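PDB 5Z6O: protease from Penicillium cyclopium, which hydrolyses peptide bonds as a subtilisin-family serine protease related to proteinase K, probably acting on casein, gelatin and collagen type IV. Local coordinates for residues 9-13 and 85-90; 32-38 and 89-95. All coordinates share one frame; numbering follows the deposited sequence. Where two conformers were deposited one is given.

Interaction 1. Residues 9-13 and 85-90; sequences PSWGL and KFGVAK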
ATOM      1  N   PRO A   9      -1.430  13.738 -11.019  1.00 14.01           N
ATOM      2  CA  PRO A   9       0.027  13.832 -11.207  1.00 12.59           C
ATOM      3  C   PRO A   9       0.760  12.503 -11.194  1.00 16.82           C
ATOM      4  O   PRO A   9       1.991  12.493 -11.315  1.00 18.37           O
ATOM      5  CB  PRO A   9       0.468  14.704 -10.022  1.00 16.83           C
ATOM      6  CG  PRO A   9      -0.541  14.452  -8.992  1.00 15.32           C
ATOM      7  CD  PRO A   9      -1.864  14.282  -9.723  1.00 13.46           C
ATOM      8  N   SER A  10       0.058  11.383 -11.034  1.00 10.43           N
ATOM      9  CA  SER A  10       0.679  10.071 -11.185  1.00  8.37           C
ATOM     10  C   SER A  10      -0.285   9.215 -11.992  1.00  9.12           C
ATOM     11  O   SER A  10      -1.472   9.170 -11.646  1.00 11.28           O
ATOM     12  CB  SER A  10       0.949   9.416  -9.822  1.00  9.66           C
ATOM     13  OG  SER A  10       1.544   8.130 -10.018  1.00 11.99           O
ATOM     14  N   TRP A  11       0.216   8.539 -13.042  1.00  9.54           N
ATOM     15  CA  TRP A  11      -0.650   7.706 -13.893  1.00 10.30           C
ATOM     16  C   TRP A  11      -1.334   6.603 -13.099  1.00 12.08           C
ATOM     17  O   TRP A  11      -2.417   6.159 -13.484  1.00  8.93           O
ATOM     18  CB  TRP A  11       0.151   7.092 -15.078  1.00 11.24           C
ATOM     19  CG  TRP A  11       1.108   6.019 -14.655  1.00 10.01           C
ATOM     20  CD1 TRP A  11       2.417   6.176 -14.268  1.00 10.90           C
ATOM     21  CD2 TRP A  11       0.833   4.618 -14.555  1.00  8.64           C
ATOM     22  NE1 TRP A  11       2.963   4.955 -13.920  1.00 10.33           N
ATOM     23  CE2 TRP A  11       2.000   3.989 -14.056  1.00  7.99           C
ATOM     24  CE3 TRP A  11      -0.300   3.841 -14.790  1.00  8.37           C
ATOM     25  CZ2 TRP A  11       2.077   2.615 -13.838  1.00 10.82           C
ATOM     26  CZ3 TRP A  11      -0.211   2.445 -14.555  1.00  7.67           C
ATOM     27  CH2 TRP A  11       0.969   1.864 -14.125  1.00 10.67           C
ATOM     28  N   GLY A  12      -0.760   6.179 -11.970  1.00  9.22           N
ATOM     29  CA  GLY A  12      -1.363   5.073 -11.228  1.00  7.68           C
ATOM     30  C   GLY A  12      -2.723   5.431 -10.640  1.00  8.54           C
ATOM     31  O   GLY A  12      -3.641   4.596 -10.611  1.00 11.51           O
ATOM     32  N   LEU A  13      -2.895   6.688 -10.214  1.00  9.50           N
ATOM     33  CA  LEU A  13      -4.191   7.112  -9.699  1.00  7.37           C
ATOM     34  C   LEU A  13      -5.257   7.029 -10.775  1.00  8.45           C
ATOM     35  O   LEU A  13      -6.332   6.452 -10.575  1.00 11.18           O
ATOM     36  CB  LEU A  13      -4.109   8.555  -9.173  1.00 10.31           C
ATOM     37  CG  LEU A  13      -3.173   8.766  -7.983  1.00 11.09           C
ATOM     38  CD1 LEU A  13      -3.242  10.245  -7.596  1.00 13.44           C
ATOM     39  CD2 LEU A  13      -3.596   7.906  -6.765  1.00  9.66           C
ATOM     40  N   LYS A  85      -2.688  15.193  -2.915  1.00 10.25           N
ATOM     41  CA  LYS A  85      -2.431  15.289  -4.343  1.00 14.77           C
ATOM     42  C   LYS A  85      -2.027  13.946  -4.941  1.00 14.19           C
ATOM     43  O   LYS A  85      -2.494  13.599  -6.018  1.00 13.38           O
ATOM     44  CB  LYS A  85      -1.342  16.327  -4.629  1.00 22.24           C
ATOM     45  CG  LYS A  85      -1.908  17.697  -4.985  1.00 43.99           C
ATOM     46  CD  LYS A  85      -0.811  18.727  -5.206  1.00 50.29           C
ATOM     47  CE  LYS A  85       0.373  18.128  -5.970  1.00 55.03           C
ATOM     48  NZ  LYS A  85       0.078  17.872  -7.410  1.00 55.90           N
ATOM     49  N   PHE A  86      -1.204  13.154  -4.252  1.00 10.88           N
ATOM     50  CA  PHE A  86      -0.655  11.956  -4.874  1.00  6.41           C
ATOM     51  C   PHE A  86      -1.334  10.674  -4.429  1.00  9.90           C
ATOM     52  O   PHE A  86      -0.899   9.604  -4.840  1.00  8.87           O
ATOM     53  CB  PHE A  86       0.850  11.866  -4.599  1.00  8.01           C
ATOM     54  CG  PHE A  86       1.611  13.055  -5.115  1.00  9.49           C
ATOM     55  CD1 PHE A  86       1.830  13.206  -6.466  1.00  9.35           C
ATOM     56  CD2 PHE A  86       2.108  13.997  -4.231  1.00 10.86           C
ATOM     57  CE1 PHE A  86       2.518  14.314  -6.948  1.00 15.40           C
ATOM     58  CE2 PHE A  86       2.806  15.097  -4.697  1.00 16.97           C
ATOM     59  CZ  PHE A  86       2.989  15.255  -6.050  1.00 19.27           C
ATOM     60  N   GLY A  87      -2.416  10.755  -3.640  1.00  9.09           N
ATOM     61  CA  GLY A  87      -2.896   9.558  -2.966  1.00  8.72           C
ATOM     62  C   GLY A  87      -4.266   9.051  -3.344  1.00 10.94           C
ATOM     63  O   GLY A  87      -5.091   9.775  -3.909  1.00  8.30           O
ATOM     64  N   VAL A  88      -4.501   7.775  -3.010  1.00  8.15           N
ATOM     65  CA  VAL A  88      -5.750   7.078  -3.315  1.00  4.41           C
ATOM     66  C   VAL A  88      -6.870   7.494  -2.352  1.00  7.49           C
ATOM     67  O   VAL A  88      -7.967   7.864  -2.782  1.00  9.13           O
ATOM     68  CB  VAL A  88      -5.521   5.547  -3.272  1.00  6.51           C
ATOM     69  CG1 VAL A  88      -6.868   4.787  -3.531  1.00  7.12           C
ATOM     70  CG2 VAL A  88      -4.524   5.126  -4.364  1.00  9.74           C
ATOM     71  N   ALA A  89      -6.615   7.425  -1.050  1.00  7.53           N
ATOM     72  CA  ALA A  89      -7.637   7.635  -0.022  1.00  8.89           C
ATOM     73  C   ALA A  89      -7.320   8.971   0.628  1.00  9.84           C
ATOM     74  O   ALA A  89      -6.610   9.039   1.638  1.00 10.17           O
ATOM     75  CB  ALA A  89      -7.661   6.489   1.012  1.00  8.22           C
ATOM     76  N   LYS A  90      -7.866  10.042   0.041  1.00  9.23           N
ATOM     77  CA  LYS A  90      -7.395  11.389   0.322  1.00 11.19           C
ATOM     78  C   LYS A  90      -7.868  11.941   1.664  1.00 12.21           C
ATOM     79  O   LYS A  90      -7.430  13.029   2.027  1.00 13.16           O
ATOM     80  CB  LYS A  90      -7.835  12.327  -0.803  1.00 13.00           C
ATOM     81  CG  LYS A  90      -7.200  11.932  -2.153  1.00  6.64           C
ATOM     82  CD  LYS A  90      -7.480  12.945  -3.231  1.00 14.78           C
ATOM     83  CE  LYS A  90      -7.039  12.373  -4.558  1.00 10.27           C
ATOM     84  NZ  LYS A  90      -5.581  12.433  -4.778  1.00 11.20           N
TER
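CA atoms of Pro9 and Phe86 lie 6.6 Å apart, as do those of Leu13 and Val88, so the entry into helix 11-16 meets the irregular loop between helix 73-82 and strand 93-98 through side chains, away from the active site. Leu13 and Pro9 share the work on the 9-13 side. Leu13 CG lies beside the backbone N (chi1 -64°), and with chi2 extended both methyls face the loop backbone: CD1 and CD2 each sit 3.7 Å from Phe86 O, and CD2 also reaches Val88 CG2 at 3.8 Å. Pro9 CG lies 3.7 Å from Phe86 CD1, meeting at a slant a ring that also touches Thr213 and Ala214 of strand 212-215. Lys85 bends at chi3 and chi4, bringing NZ beside Pro9 CG at 3.8 Å. With an alanine in place of Leu13, both methyls go, which is likely to open a gap over the Phe86-Gly87 peptide and leave Val88 CG2 without its mate. Lys90 NZ donates to a lone pair of Gly87 O at 2.8 Å, and also bonds Ser84 O and Gln5 OE1. The 273 Å² buried is van der Waals packing on side chains and peptide backbone, with no hydrogen bond between the segments.

Interaction 2. Residues 32-38 and 89-95; sequences AGEGIVI and AKKASVV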
ATOM      1  N   ALA A  32     -13.846   9.027   0.450  1.00 11.68           N
ATOM      2  CA  ALA A  32     -12.387   9.169   0.331  1.00 15.39           C
ATOM      3  C   ALA A  32     -11.622   8.538   1.490  1.00 11.03           C
ATOM      4  O   ALA A  32     -10.556   9.024   1.858  1.00  9.38           O
ATOM      5  CB  ALA A  32     -12.000  10.654   0.192  1.00 13.63           C
ATOM      6  N   GLY A  33     -12.116   7.428   2.039  1.00 11.80           N
ATOM      7  CA  GLY A  33     -11.403   6.757   3.099  1.00  9.80           C
ATOM      8  C   GLY A  33     -11.461   7.446   4.440  1.00 11.49           C
ATOM      9  O   GLY A  33     -10.715   7.077   5.340  1.00 11.57           O
ATOM     10  N   GLU A  34     -12.338   8.420   4.628  1.00 10.72           N
ATOM     11  CA  GLU A  34     -12.346   9.152   5.888  1.00  7.84           C
ATOM     12  C   GLU A  34     -12.657   8.230   7.055  1.00 12.51           C
ATOM     13  O   GLU A  34     -13.490   7.334   6.946  1.00 19.20           O
ATOM     14  CB  GLU A  34     -13.398  10.282   5.841  1.00 13.50           C
ATOM     15  CG  GLU A  34     -13.299  11.252   7.027  1.00 26.37           C
ATOM     16  CD  GLU A  34     -14.075  12.557   6.788  1.00 41.72           C
ATOM     17  OE1 GLU A  34     -15.262  12.482   6.411  1.00 41.63           O
ATOM     18  OE2 GLU A  34     -13.484  13.644   6.963  1.00 41.38           O
ATOM     19  N   GLY A  35     -11.961   8.434   8.163  1.00 14.05           N
ATOM     20  CA  GLY A  35     -12.189   7.638   9.344  1.00 17.36           C
ATOM     21  C   GLY A  35     -11.441   6.331   9.393  1.00 22.54           C
ATOM     22  O   GLY A  35     -11.557   5.602  10.392  1.00 17.77           O
ATOM     23  N   ILE A  36     -10.681   6.000   8.354  1.00 12.34           N
ATOM     24  CA  ILE A  36      -9.867   4.783   8.341  1.00 10.53           C
ATOM     25  C   ILE A  36      -8.423   5.143   8.664  1.00 12.67           C
ATOM     26  O   ILE A  36      -7.895   6.117   8.133  1.00 14.36           O
ATOM     27  CB  ILE A  36      -9.937   4.082   6.978  1.00 11.34           C
ATOM     28  CG1 ILE A  36     -11.387   3.838   6.586  1.00 11.37           C
ATOM     29  CG2 ILE A  36      -9.171   2.741   7.058  1.00 11.34           C
ATOM     30  CD1 ILE A  36     -12.145   2.951   7.608  1.00 11.44           C
ATOM     31  N   VAL A  37      -7.763   4.328   9.497  1.00 10.10           N
ATOM     32  CA  VAL A  37      -6.364   4.534   9.867  0.59  9.78           C
ATOM     33  C   VAL A  37      -5.495   3.623   9.012  1.00 13.44           C
ATOM     34  O   VAL A  37      -5.775   2.417   8.896  1.00 11.96           O
ATOM     35  CB  VAL A  37      -6.144   4.241  11.360  0.59 14.32           C
ATOM     36  CG1 VAL A  37      -4.671   4.419  11.717  0.59 14.73           C
ATOM     37  CG2 VAL A  37      -7.049   5.155  12.196  0.59 12.79           C
ATOM     38  N   ILE A  38      -4.454   4.185   8.414  1.00  9.02           N
ATOM     39  CA  ILE A  38      -3.477   3.436   7.631  1.00  7.92           C
ATOM     40  C   ILE A  38      -2.142   3.490   8.357  1.00  7.84           C
ATOM     41  O   ILE A  38      -1.571   4.574   8.537  1.00 12.55           O
ATOM     42  CB  ILE A  38      -3.325   4.008   6.218  1.00  9.63           C
ATOM     43  CG1 ILE A  38      -4.647   3.916   5.441  1.00 10.30           C
ATOM     44  CG2 ILE A  38      -2.263   3.218   5.478  1.00 11.74           C
ATOM     45  CD1 ILE A  38      -4.656   4.763   4.129  1.00 10.68           C
ATOM     46  N   ALA A  89      -6.615   7.425  -1.050  1.00  7.53           N
ATOM     47  CA  ALA A  89      -7.637   7.635  -0.022  1.00  8.89           C
ATOM     48  C   ALA A  89      -7.320   8.971   0.628  1.00  9.84           C
ATOM     49  O   ALA A  89      -6.610   9.039   1.638  1.00 10.17           O
ATOM     50  CB  ALA A  89      -7.661   6.489   1.012  1.00  8.22           C
ATOM     51  N   LYS A  90      -7.866  10.042   0.041  1.00  9.23           N
ATOM     52  CA  LYS A  90      -7.395  11.389   0.322  1.00 11.19           C
ATOM     53  C   LYS A  90      -7.868  11.941   1.664  1.00 12.21           C
ATOM     54  O   LYS A  90      -7.430  13.029   2.027  1.00 13.16           O
ATOM     55  CB  LYS A  90      -7.835  12.327  -0.803  1.00 13.00           C
ATOM     56  CG  LYS A  90      -7.200  11.932  -2.153  1.00  6.64           C
ATOM     57  CD  LYS A  90      -7.480  12.945  -3.231  1.00 14.78           C
ATOM     58  CE  LYS A  90      -7.039  12.373  -4.558  1.00 10.27           C
ATOM     59  NZ  LYS A  90      -5.581  12.433  -4.778  1.00 11.20           N
ATOM     60  N   LYS A  91      -8.728  11.239   2.397  1.00  9.73           N
ATOM     61  CA  LYS A  91      -9.165  11.683   3.737  1.00 10.06           C
ATOM     62  C   LYS A  91      -8.821  10.699   4.834  1.00 13.18           C
ATOM     63  O   LYS A  91      -9.189  10.930   5.992  1.00 12.87           O
ATOM     64  CB  LYS A  91     -10.688  11.946   3.754  1.00 11.62           C
ATOM     65  CG  LYS A  91     -11.040  13.165   2.911  1.00 17.38           C
ATOM     66  CD  LYS A  91     -12.529  13.448   2.950  1.00 20.26           C
ATOM     67  CE  LYS A  91     -12.828  14.852   2.441  1.00 27.67           C
ATOM     68  NZ  LYS A  91     -14.322  14.999   2.358  1.00 41.90           N
ATOM     69  N   ALA A  92      -8.101   9.630   4.514  1.00  8.62           N
ATOM     70  CA  ALA A  92      -7.710   8.649   5.525  1.00  8.66           C
ATOM     71  C   ALA A  92      -6.716   9.274   6.495  1.00 12.77           C
ATOM     72  O   ALA A  92      -6.062  10.281   6.192  1.00 13.82           O
ATOM     73  CB  ALA A  92      -7.096   7.398   4.856  1.00  8.38           C
ATOM     74  N   SER A  93      -6.625   8.677   7.688  1.00 10.81           N
ATOM     75  CA  SER A  93      -5.573   9.003   8.645  1.00 10.79           C
ATOM     76  C   SER A  93      -4.369   8.096   8.415  1.00 14.90           C
ATOM     77  O   SER A  93      -4.519   6.928   8.054  1.00 13.44           O
ATOM     78  CB  SER A  93      -6.053   8.821  10.082  1.00 16.46           C
ATOM     79  OG  SER A  93      -7.206   9.598  10.345  1.00 20.36           O
ATOM     80  N   VAL A  94      -3.171   8.642   8.650  1.00 12.67           N
ATOM     81  CA  VAL A  94      -1.918   7.938   8.372  1.00 10.83           C
ATOM     82  C   VAL A  94      -1.061   7.953   9.625  1.00 16.91           C
ATOM     83  O   VAL A  94      -0.925   9.002  10.256  1.00 14.62           O
ATOM     84  CB  VAL A  94      -1.143   8.591   7.214  1.00 20.85           C
ATOM     85  CG1 VAL A  94       0.126   7.834   6.962  1.00 23.97           C
ATOM     86  CG2 VAL A  94      -1.962   8.569   6.021  1.00 22.98           C
ATOM     87  N   VAL A  95      -0.467   6.803   9.976  1.00  9.96           N
ATOM     88  CA  VAL A  95       0.349   6.683  11.175  1.00 10.49           C
ATOM     89  C   VAL A  95       1.718   6.144  10.771  1.00 11.89           C
ATOM     90  O   VAL A  95       1.816   5.080  10.153  1.00 11.55           O
ATOM     91  CB  VAL A  95      -0.310   5.777  12.229  1.00 13.74           C
ATOM     92  CG1 VAL A  95       0.571   5.695  13.446  1.00  9.02           C
ATOM     93  CG2 VAL A  95      -1.667   6.334  12.642  1.00 17.77           C
TER
HETATM   94  O   HOH W   1     -14.494  15.873   5.589  1.00 44.26           O
HETATM   95  O   HOH W   2      -9.587  10.161   8.621  1.00 19.80           O
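Ile38 reaches Ala92 because its CG1 lies beside the backbone N (chi1 -62°) and the chain then extends, setting CD1 3.7 Å from Ala92 CB. Lys91 has the same first torsion (chi1 -69°) and an extended tail that runs past Ala32, with CG 3.8 Å from Ala32 CB, while its CB meets Glu34 CB.

From Ile36 and Ser93 onward the two backbones pair in parallel. Ser93 N donates to Ile36 O at 2.9 Å, approaching nearly along the C=O axis, Ile38 N to Ser93 O at 2.8 Å with an N-H...O angle of 156°, and Val95 N to Ile38 O, which alternates the bonds between the segments as parallel strands require. Strands 37-42 and 93-98 are neighbours in the seven-stranded parallel sheet of the subtilisin fold, and strand 37-42 runs on to Asp42, assigned to the charge relay system from a near-identical protein. On the face bearing Ile38 and Val94, helix 73-82 packs through Ala82 against both side chains, and Ala239 of helix 227-245 also touches Ile38.

Ahead of the strands two turns lie against each other, a type II turn over Gly33-Ile36 and a type I turn over Ala89-Ala92. Lys91 N, in the second turn, donates at 2.9 Å to the O of Ala32, just ahead of the first. Gly33 leaves room here, since a CB on it would clash with Ala89 CB. A water bridges the two segments, accepting from Gly35 N, donating to Lys91 O at 2.8 Å and bonding Ser93 OG. Glu34 and Lys91 carry opposite charges without meeting directly, OE1 and NZ being 4.9 Å apart; a second water donates to Glu34 OE2 and accepts a weak bond from Lys91 NZ.

Interactions 1 and 2 are consecutive uses of one piece of chain, sharing Ala89 and Lys90, with centres 13 Å apart. After helix 73-82, which begins at His73, the chain first packs against the start of helix 11-16 in interaction 1, then turns at 89-92 and enters the sheet in interaction 2. Their segments alternate along the sequence. Interaction 1 lies away from the active site, whereas interaction 2 approaches it: the side chain of Val94 is about 9 Å from that of Asp42, which lines the phenylmethanesulfonic acid pocket with His73 and Ser228. Neither contact itself includes a residue of that pocket.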